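Local coordinates for insecticidal crystal protein Cry35Ab1 (Bacillus thuringiensis, PDB 4JP0) that forms one half of a binary insecticidal toxin, acting together with Cry34Ab1 against western corn rootworm, probably on the larval midgut epithelium, at residues K6-S11 with W135-V140; L17-Y22 with L45-F50. All blocks are in the same frame, centred on the assembly; numbering follows the deposited sequence.

From the N terminus the chain runs through strand 6-12 and turns into strand 18-22. The backbones of these two strands meet at Ile10 O and Ala19 N. Contact 2 then closes a short loop of 22 residues, bringing 45-50 back to 17-22. Contact 1 closes a much longer one: after 123 residues, which contain no helix, 135-140 returns to the first strand. Contact 2 is therefore nested inside the loop of contact 1. Their centres lie about 8 Å apart, and a probable hydrogen bond between Tyr8 N and Trp47 O joins them. Strand 6-12 is common ground, pairing with strand 135-142 along one edge and strand 43-52 along the other.

Contact 1: K6-S11 with W135-V140; sequences KVYEIS and WNLTSV
Tyr8 and Ile10 pack beside Leu137 where the first and last strands of the beta-trefoil, the ricin B-type lectin fold, pair antiparallel and close the domain. The short strand segments are twisted, their directions 144° apart. Two backbone bonds hold each of the hydrogen-bonded pairs Glu9-Thr138 and Ser11-Asn136, and a further, nearly straight bond from Val140 N to Val7 O (2.9 Å) continues the pairing.

The tight side carries the apolar residues. Leu137 CD2 sits over one face of the Tyr8 ring, 4.1 Å from its centroid, in a CH-pi contact, while Lys6 CB, from the same strand as the tyrosine, lies near the rim of the opposite face. A branched leucine fits here because its other methyl, CD1, can turn to Ile10, which lies alongside and points the same way. With CG1 beside the backbone N (chi1 -63°), the CG2 methyl of Ile10 is left to meet Trp135 CE3 at 4.0 Å. The broad indole spans to strand 99-104 and gives its NE1 hydrogen to Leu110 O. Tyr8 likewise combines ring packing with a polar end, its hydroxyl bonding to Asp3 O.

The other face, with Glu9, Ser11, Asn136 and Thr138, is polar and wetter. Small or hydrophilic side chains suit it: the Glu9 side chain crosses that of Val140 at about a right angle, its CD touching Val140 CG1, and Asn136 OD1 is taken by Ser99 OG. One ordered water donates to Glu9 O and also bonds to Ser11 OG. With chi1 at 58°, Ser11 OG lies between its backbone N and carbonyl carbon and meets a second water at 2.7 Å, which in turn accepts a hydrogen bond from Asn136 ND2 at 3.1 Å.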
ATOM      1  N   LYS A   6       6.079 -15.850  11.896  1.00 14.62           N
ATOM      2  CA  LYS A   6       6.667 -17.141  12.245  1.00 14.36           C
ATOM      3  C   LYS A   6       6.654 -18.139  11.112  1.00 14.50           C
ATOM      4  O   LYS A   6       5.774 -18.102  10.226  1.00 13.25           O
ATOM      5  CB  LYS A   6       5.878 -17.751  13.420  1.00 13.92           C
ATOM      6  CG  LYS A   6       6.139 -17.030  14.734  1.00 13.88           C
ATOM      7  CD  LYS A   6       5.252 -17.606  15.855  1.00 19.07           C
ATOM      8  CE  LYS A   6       5.708 -17.064  17.205  1.00 19.16           C
ATOM      9  NZ  LYS A   6       4.616 -17.185  18.188  1.00 22.03           N
ATOM     10  N   VAL A   7       7.584 -19.083  11.187  1.00 13.53           N
ATOM     11  CA  VAL A   7       7.569 -20.227  10.301  1.00 14.20           C
ATOM     12  C   VAL A   7       6.927 -21.349  11.135  1.00 15.07           C
ATOM     13  O   VAL A   7       7.368 -21.630  12.251  1.00 14.31           O
ATOM     14  CB  VAL A   7       9.032 -20.665   9.908  1.00 14.69           C
ATOM     15  CG1 VAL A   7       8.986 -21.893   9.019  1.00 13.89           C
ATOM     16  CG2 VAL A   7       9.766 -19.505   9.194  1.00 16.62           C
ATOM     17  N   TYR A   8       5.887 -21.973  10.603  1.00 12.81           N
ATOM     18  CA  TYR A   8       5.135 -22.965  11.337  1.00 14.30           C
ATOM     19  C   TYR A   8       5.228 -24.330  10.709  1.00 14.22           C
ATOM     20  O   TYR A   8       5.352 -24.439   9.511  1.00 15.60           O
ATOM     21  CB  TYR A   8       3.651 -22.589  11.274  1.00 14.12           C
ATOM     22  CG  TYR A   8       3.240 -21.411  12.104  1.00 15.45           C
ATOM     23  CD1 TYR A   8       2.984 -20.172  11.512  1.00 15.06           C
ATOM     24  CD2 TYR A   8       3.069 -21.533  13.478  1.00 14.83           C
ATOM     25  CE1 TYR A   8       2.571 -19.093  12.294  1.00 15.27           C
ATOM     26  CE2 TYR A   8       2.669 -20.443  14.258  1.00 16.58           C
ATOM     27  CZ  TYR A   8       2.402 -19.248  13.655  1.00 14.82           C
ATOM     28  OH  TYR A   8       1.975 -18.184  14.395  1.00 13.42           O
ATOM     29  N   GLU A   9       5.112 -25.368  11.518  1.00 14.53           N
ATOM     30  CA  GLU A   9       4.889 -26.719  10.998  1.00 14.85           C
ATOM     31  C   GLU A   9       3.445 -26.999  11.347  1.00 15.08           C
ATOM     32  O   GLU A   9       2.967 -26.561  12.393  1.00 15.82           O
ATOM     33  CB  GLU A   9       5.819 -27.737  11.698  1.00 15.19           C
ATOM     34  CG  GLU A   9       7.245 -27.579  11.199  1.00 16.72           C
ATOM     35  CD  GLU A   9       8.217 -28.525  11.858  1.00 22.49           C
ATOM     36  OE1 GLU A   9       7.871 -29.154  12.888  1.00 25.51           O
ATOM     37  OE2 GLU A   9       9.333 -28.625  11.338  1.00 25.51           O
ATOM     38  N   ILE A  10       2.732 -27.696  10.493  1.00 13.45           N
ATOM     39  CA  ILE A  10       1.290 -27.959  10.730  1.00 12.86           C
ATOM     40  C   ILE A  10       1.072 -29.466  10.811  1.00 13.43           C
ATOM     41  O   ILE A  10       1.401 -30.195   9.891  1.00 12.91           O
ATOM     42  CB  ILE A  10       0.436 -27.352   9.595  1.00 12.95           C
ATOM     43  CG1 ILE A  10       0.593 -25.837   9.563  1.00 13.84           C
ATOM     44  CG2 ILE A  10      -1.032 -27.684   9.749  1.00 13.07           C
ATOM     45  CD1 ILE A  10      -0.090 -25.212   8.312  1.00 15.14           C
ATOM     46  N   SER A  11       0.570 -29.939  11.944  1.00 13.78           N
ATOM     47  CA  SER A  11       0.410 -31.380  12.144  1.00 13.73           C
ATOM     48  C   SER A  11      -1.008 -31.746  12.554  1.00 13.77           C
ATOM     49  O   SER A  11      -1.718 -30.943  13.159  1.00 14.46           O
ATOM     50  CB  SER A  11       1.412 -31.914  13.195  1.00 14.83           C
ATOM     51  OG  SER A  11       1.267 -31.262  14.435  1.00 14.66           O
ATOM     52  N   TRP A 135      -5.972 -29.481  13.976  1.00 12.91           N
ATOM     53  CA  TRP A 135      -4.591 -29.257  13.557  1.00 13.22           C
ATOM     54  C   TRP A 135      -3.829 -28.429  14.575  1.00 14.26           C
ATOM     55  O   TRP A 135      -4.388 -27.531  15.210  1.00 13.97           O
ATOM     56  CB  TRP A 135      -4.584 -28.506  12.201  1.00 12.70           C
ATOM     57  CG  TRP A 135      -5.328 -29.270  11.140  1.00 12.72           C
ATOM     58  CD1 TRP A 135      -6.649 -29.246  10.901  1.00 15.31           C
ATOM     59  CD2 TRP A 135      -4.787 -30.299  10.307  1.00 12.91           C
ATOM     60  NE1 TRP A 135      -6.987 -30.157   9.927  1.00 11.45           N
ATOM     61  CE2 TRP A 135      -5.855 -30.823   9.539  1.00 13.24           C
ATOM     62  CE3 TRP A 135      -3.492 -30.776  10.075  1.00 11.29           C
ATOM     63  CZ2 TRP A 135      -5.679 -31.822   8.578  1.00 13.88           C
ATOM     64  CZ3 TRP A 135      -3.301 -31.766   9.105  1.00 11.13           C
ATOM     65  CH2 TRP A 135      -4.400 -32.285   8.365  1.00 12.77           C
ATOM     66  N   ASN A 136      -2.532 -28.723  14.686  1.00 14.79           N
ATOM     67  CA  ASN A 136      -1.656 -28.018  15.583  1.00 15.15           C
ATOM     68  C   ASN A 136      -0.646 -27.236  14.796  1.00 16.45           C
ATOM     69  O   ASN A 136      -0.165 -27.723  13.791  1.00 12.77           O
ATOM     70  CB  ASN A 136      -0.927 -29.030  16.449  1.00 15.39           C
ATOM     71  CG  ASN A 136      -1.887 -29.780  17.369  1.00 18.49           C
ATOM     72  OD1 ASN A 136      -2.748 -29.167  18.028  1.00 19.46           O
ATOM     73  ND2 ASN A 136      -1.778 -31.093  17.387  1.00 19.54           N
ATOM     74  N   LEU A 137      -0.321 -26.032  15.292  1.00 17.22           N
ATOM     75  CA  LEU A 137       0.691 -25.187  14.667  1.00 19.22           C
ATOM     76  C   LEU A 137       1.872 -25.076  15.595  1.00 19.98           C
ATOM     77  O   LEU A 137       1.722 -24.662  16.781  1.00 23.01           O
ATOM     78  CB  LEU A 137       0.121 -23.810  14.297  1.00 20.68           C
ATOM     79  CG  LEU A 137      -0.462 -23.749  12.863  1.00 22.00           C
ATOM     80  CD1 LEU A 137      -1.714 -24.557  12.709  1.00 25.06           C
ATOM     81  CD2 LEU A 137      -0.732 -22.285  12.458  1.00 26.96           C
ATOM     82  N   THR A 138       3.042 -25.456  15.097  1.00 17.30           N
ATOM     83  CA  THR A 138       4.243 -25.419  15.902  1.00 18.88           C
ATOM     84  C   THR A 138       5.189 -24.378  15.323  1.00 17.88           C
ATOM     85  O   THR A 138       5.552 -24.477  14.166  1.00 17.56           O
ATOM     86  CB  THR A 138       4.914 -26.801  15.817  1.00 19.48           C
ATOM     87  OG1 THR A 138       4.002 -27.805  16.301  1.00 20.61           O
ATOM     88  CG2 THR A 138       6.147 -26.881  16.738  1.00 23.60           C
ATOM     89  N   SER A 139       5.573 -23.385  16.110  1.00 17.65           N
ATOM     90  CA  SER A 139       6.528 -22.361  15.644  1.00 17.75           C
ATOM     91  C   SER A 139       7.972 -22.851  15.656  1.00 17.41           C
ATOM     92  O   SER A 139       8.469 -23.274  16.703  1.00 17.76           O
ATOM     93  CB  SER A 139       6.433 -21.119  16.516  1.00 19.18           C
ATOM     94  OG  SER A 139       7.353 -20.138  16.004  1.00 21.78           O
ATOM     95  N   VAL A 140       8.652 -22.807  14.514  1.00 15.65           N
ATOM     96  CA  VAL A 140      10.042 -23.262  14.474  1.00 16.04           C
ATOM     97  C   VAL A 140      10.982 -22.119  14.249  1.00 15.79           C
ATOM     98  O   VAL A 140      12.192 -22.306  14.387  1.00 15.33           O
ATOM     99  CB  VAL A 140      10.289 -24.391  13.384  1.00 17.32           C
ATOM    100  CG1 VAL A 140       9.509 -25.623  13.739  1.00 18.92           C
ATOM    101  CG2 VAL A 140       9.901 -23.897  11.988  1.00 15.67           C
TER
HETATM  102  O   HOH W   1       2.689 -28.817  14.514  1.00 16.67           O
HETATM  103  O   HOH W   2       0.813 -32.670  16.667  1.00 32.30           O

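Contact 2: L17-Y22 with L45-F50; sequences LYAATY and LKWFLF
The indole of Trp47 turns its edge to strand 18-22: Ala19 O and Thr21 CG2 both lie near the ring plane, and Trp70 meets the indole edge-to-face from elsewhere in the fold. With CG beside the backbone N (chi1 -52°), the ring is aimed across at the strand, so that NE1 donates to Ala19 O at 3.3 Å. This is a long bond, and the donor sits well above the carbonyl plane rather than on a lone pair. Farther along the same edge, CH2 packs against Thr21 CG2 at 3.6 Å, while Thr21 OG1 bonds to Asn65. Ala19 and Ala20 are small enough for the indole edge and Leu45 to come close; Leu45 CD2 is tight against Ala20 CB, at 3.4 Å, and its other methyl, CD1, reaches Tyr18 CB. A water bonded to both Ala19 O and Leu45 O bridges the two backbones. A strand tryptophan whose indole N-H is bound to a backbone carbonyl recurs at Trp135; Leu45 and Trp47 probably match the first and last positions of the Q-x-W motif of ricin-type beta-trefoils, with leucine replacing the glutamine.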
ATOM      1  N   LEU A  17       0.762 -36.661  11.862  1.00 13.58           N
ATOM      2  CA  LEU A  17       1.508 -36.431  10.615  1.00 12.86           C
ATOM      3  C   LEU A  17       1.574 -34.965  10.271  1.00 13.58           C
ATOM      4  O   LEU A  17       0.724 -34.206  10.735  1.00 12.13           O
ATOM      5  CB  LEU A  17       0.870 -37.242   9.496  1.00 14.21           C
ATOM      6  CG  LEU A  17       0.823 -38.766   9.719  1.00 12.90           C
ATOM      7  CD1 LEU A  17       0.189 -39.386   8.469  1.00 14.87           C
ATOM      8  CD2 LEU A  17       2.244 -39.320   9.978  1.00 16.94           C
ATOM      9  N   TYR A  18       2.609 -34.551   9.522  1.00 13.52           N
ATOM     10  CA  TYR A  18       2.803 -33.137   9.181  1.00 13.56           C
ATOM     11  C   TYR A  18       2.493 -32.809   7.721  1.00 13.68           C
ATOM     12  O   TYR A  18       2.886 -33.545   6.805  1.00 12.84           O
ATOM     13  CB  TYR A  18       4.251 -32.742   9.452  1.00 14.05           C
ATOM     14  CG  TYR A  18       4.547 -32.693  10.946  1.00 14.00           C
ATOM     15  CD1 TYR A  18       4.723 -33.856  11.699  1.00 14.18           C
ATOM     16  CD2 TYR A  18       4.667 -31.482  11.595  1.00 14.40           C
ATOM     17  CE1 TYR A  18       5.002 -33.795  13.105  1.00 13.58           C
ATOM     18  CE2 TYR A  18       4.947 -31.406  12.984  1.00 15.56           C
ATOM     19  CZ  TYR A  18       5.105 -32.574  13.718  1.00 14.79           C
ATOM     20  OH  TYR A  18       5.368 -32.495  15.070  1.00 17.06           O
ATOM     21  N   ALA A  19       1.844 -31.665   7.515  1.00 11.84           N
ATOM     22  CA  ALA A  19       1.535 -31.218   6.170  1.00 12.68           C
ATOM     23  C   ALA A  19       2.865 -30.962   5.459  1.00 14.43           C
ATOM     24  O   ALA A  19       3.778 -30.312   6.031  1.00 14.16           O
ATOM     25  CB  ALA A  19       0.699 -29.930   6.233  1.00 12.37           C
ATOM     26  N   ALA A  20       2.973 -31.421   4.212  1.00 14.51           N
ATOM     27  CA  ALA A  20       4.266 -31.402   3.512  1.00 14.74           C
ATOM     28  C   ALA A  20       4.134 -31.274   2.001  1.00 14.76           C
ATOM     29  O   ALA A  20       3.165 -31.738   1.431  1.00 14.52           O
ATOM     30  CB  ALA A  20       4.989 -32.711   3.808  1.00 15.80           C
ATOM     31  N   THR A  21       5.119 -30.658   1.344  1.00 15.55           N
ATOM     32  CA  THR A  21       5.184 -30.707  -0.118  1.00 15.29           C
ATOM     33  C   THR A  21       6.509 -31.345  -0.499  1.00 16.74           C
ATOM     34  O   THR A  21       7.459 -31.327   0.311  1.00 16.14           O
ATOM     35  CB  THR A  21       5.157 -29.306  -0.762  1.00 16.12           C
ATOM     36  OG1 THR A  21       6.015 -28.434  -0.046  1.00 14.94           O
ATOM     37  CG2 THR A  21       3.816 -28.666  -0.654  1.00 15.88           C
ATOM     38  N   TYR A  22       6.601 -31.851  -1.737  1.00 16.92           N
ATOM     39  CA  TYR A  22       7.855 -32.432  -2.233  1.00 19.27           C
ATOM     40  C   TYR A  22       8.730 -31.231  -2.602  1.00 18.59           C
ATOM     41  O   TYR A  22       8.248 -30.326  -3.255  1.00 18.30           O
ATOM     42  CB  TYR A  22       7.627 -33.266  -3.514  1.00 20.93           C
ATOM     43  CG  TYR A  22       7.015 -34.646  -3.365  1.00 28.28           C
ATOM     44  CD1 TYR A  22       7.358 -35.688  -4.250  1.00 34.08           C
ATOM     45  CD2 TYR A  22       6.081 -34.918  -2.392  1.00 33.05           C
ATOM     46  CE1 TYR A  22       6.793 -36.947  -4.135  1.00 37.40           C
ATOM     47  CE2 TYR A  22       5.521 -36.197  -2.268  1.00 38.01           C
ATOM     48  CZ  TYR A  22       5.883 -37.189  -3.138  1.00 38.60           C
ATOM     49  OH  TYR A  22       5.324 -38.439  -3.009  1.00 45.29           O
ATOM     50  N   LEU A  45       8.273 -29.030   5.259  1.00 14.04           N
ATOM     51  CA  LEU A  45       7.214 -28.987   6.278  1.00 13.84           C
ATOM     52  C   LEU A  45       6.990 -27.585   6.839  1.00 13.38           C
ATOM     53  O   LEU A  45       6.239 -27.434   7.808  1.00 11.95           O
ATOM     54  CB  LEU A  45       7.585 -29.880   7.479  1.00 13.53           C
ATOM     55  CG  LEU A  45       8.075 -31.300   7.214  1.00 18.03           C
ATOM     56  CD1 LEU A  45       8.310 -32.094   8.507  1.00 19.76           C
ATOM     57  CD2 LEU A  45       7.087 -31.996   6.342  1.00 18.23           C
ATOM     58  N   LYS A  46       7.605 -26.567   6.227  1.00 12.55           N
ATOM     59  CA  LYS A  46       7.633 -25.222   6.815  1.00 13.23           C
ATOM     60  C   LYS A  46       6.684 -24.318   6.082  1.00 13.11           C
ATOM     61  O   LYS A  46       6.786 -24.207   4.870  1.00 12.38           O
ATOM     62  CB  LYS A  46       9.038 -24.619   6.747  1.00 13.93           C
ATOM     63  CG  LYS A  46      10.049 -25.308   7.683  1.00 15.23           C
ATOM     64  CD  LYS A  46      11.417 -24.640   7.620  1.00 18.61           C
ATOM     65  CE  LYS A  46      12.453 -25.436   8.418  1.00 21.99           C
ATOM     66  NZ  LYS A  46      13.745 -24.689   8.563  1.00 23.17           N
ATOM     67  N   TRP A  47       5.822 -23.650   6.850  1.00 11.82           N
ATOM     68  CA  TRP A  47       4.770 -22.815   6.295  1.00 13.58           C
ATOM     69  C   TRP A  47       4.811 -21.413   6.920  1.00 13.61           C
ATOM     70  O   TRP A  47       5.109 -21.268   8.119  1.00 13.73           O
ATOM     71  CB  TRP A  47       3.383 -23.468   6.526  1.00 13.68           C
ATOM     72  CG  TRP A  47       3.383 -24.831   6.047  1.00 15.01           C
ATOM     73  CD1 TRP A  47       3.386 -25.977   6.803  1.00 16.16           C
ATOM     74  CD2 TRP A  47       3.443 -25.240   4.687  1.00 14.41           C
ATOM     75  NE1 TRP A  47       3.436 -27.072   5.975  1.00 14.23           N
ATOM     76  CE2 TRP A  47       3.507 -26.645   4.673  1.00 18.32           C
ATOM     77  CE3 TRP A  47       3.493 -24.548   3.455  1.00 15.79           C
ATOM     78  CZ2 TRP A  47       3.605 -27.388   3.472  1.00 18.91           C
ATOM     79  CZ3 TRP A  47       3.576 -25.287   2.258  1.00 16.77           C
ATOM     80  CH2 TRP A  47       3.614 -26.692   2.291  1.00 19.40           C
ATOM     81  N   PHE A  48       4.559 -20.393   6.099  1.00 12.61           N
ATOM     82  CA  PHE A  48       4.532 -19.006   6.594  1.00 13.26           C
ATOM     83  C   PHE A  48       3.153 -18.440   6.373  1.00 13.47           C
ATOM     84  O   PHE A  48       2.601 -18.528   5.253  1.00 13.20           O
ATOM     85  CB  PHE A  48       5.579 -18.150   5.859  1.00 14.29           C
ATOM     86  CG  PHE A  48       5.959 -16.907   6.590  1.00 13.80           C
ATOM     87  CD1 PHE A  48       7.119 -16.879   7.355  1.00 13.84           C
ATOM     88  CD2 PHE A  48       5.176 -15.753   6.503  1.00 13.16           C
ATOM     89  CE1 PHE A  48       7.488 -15.734   8.040  1.00 14.91           C
ATOM     90  CE2 PHE A  48       5.541 -14.596   7.202  1.00 13.22           C
ATOM     91  CZ  PHE A  48       6.701 -14.592   7.965  1.00 15.69           C
ATOM     92  N   LEU A  49       2.560 -17.912   7.437  1.00 11.97           N
ATOM     93  CA  LEU A  49       1.228 -17.353   7.337  1.00 13.59           C
ATOM     94  C   LEU A  49       1.317 -15.868   7.054  1.00 13.48           C
ATOM     95  O   LEU A  49       2.044 -15.164   7.735  1.00 13.49           O
ATOM     96  CB  LEU A  49       0.502 -17.503   8.667  1.00 13.41           C
ATOM     97  CG  LEU A  49       0.277 -18.902   9.203  1.00 17.31           C
ATOM     98  CD1 LEU A  49      -0.624 -18.815  10.446  1.00 18.94           C
ATOM     99  CD2 LEU A  49      -0.358 -19.754   8.118  1.00 18.89           C
ATOM    100  N   PHE A  50       0.627 -15.404   6.022  1.00 12.65           N
ATOM    101  CA  PHE A  50       0.480 -13.939   5.815  1.00 14.67           C
ATOM    102  C   PHE A  50      -0.972 -13.538   6.056  1.00 14.32           C
ATOM    103  O   PHE A  50      -1.897 -14.237   5.618  1.00 15.12           O
ATOM    104  CB  PHE A  50       0.873 -13.551   4.409  1.00 14.12           C
ATOM    105  CG  PHE A  50       2.374 -13.632   4.152  1.00 14.77           C
ATOM    106  CD1 PHE A  50       2.895 -14.588   3.317  1.00 16.32           C
ATOM    107  CD2 PHE A  50       3.240 -12.743   4.752  1.00 14.90           C
ATOM    108  CE1 PHE A  50       4.248 -14.636   3.036  1.00 15.77           C
ATOM    109  CE2 PHE A  50       4.613 -12.809   4.499  1.00 15.73           C
ATOM    110  CZ  PHE A  50       5.105 -13.752   3.628  1.00 14.79           C
TER
HETATM  111  O   HOH W   3       4.186 -29.038   8.460  1.00 12.36           O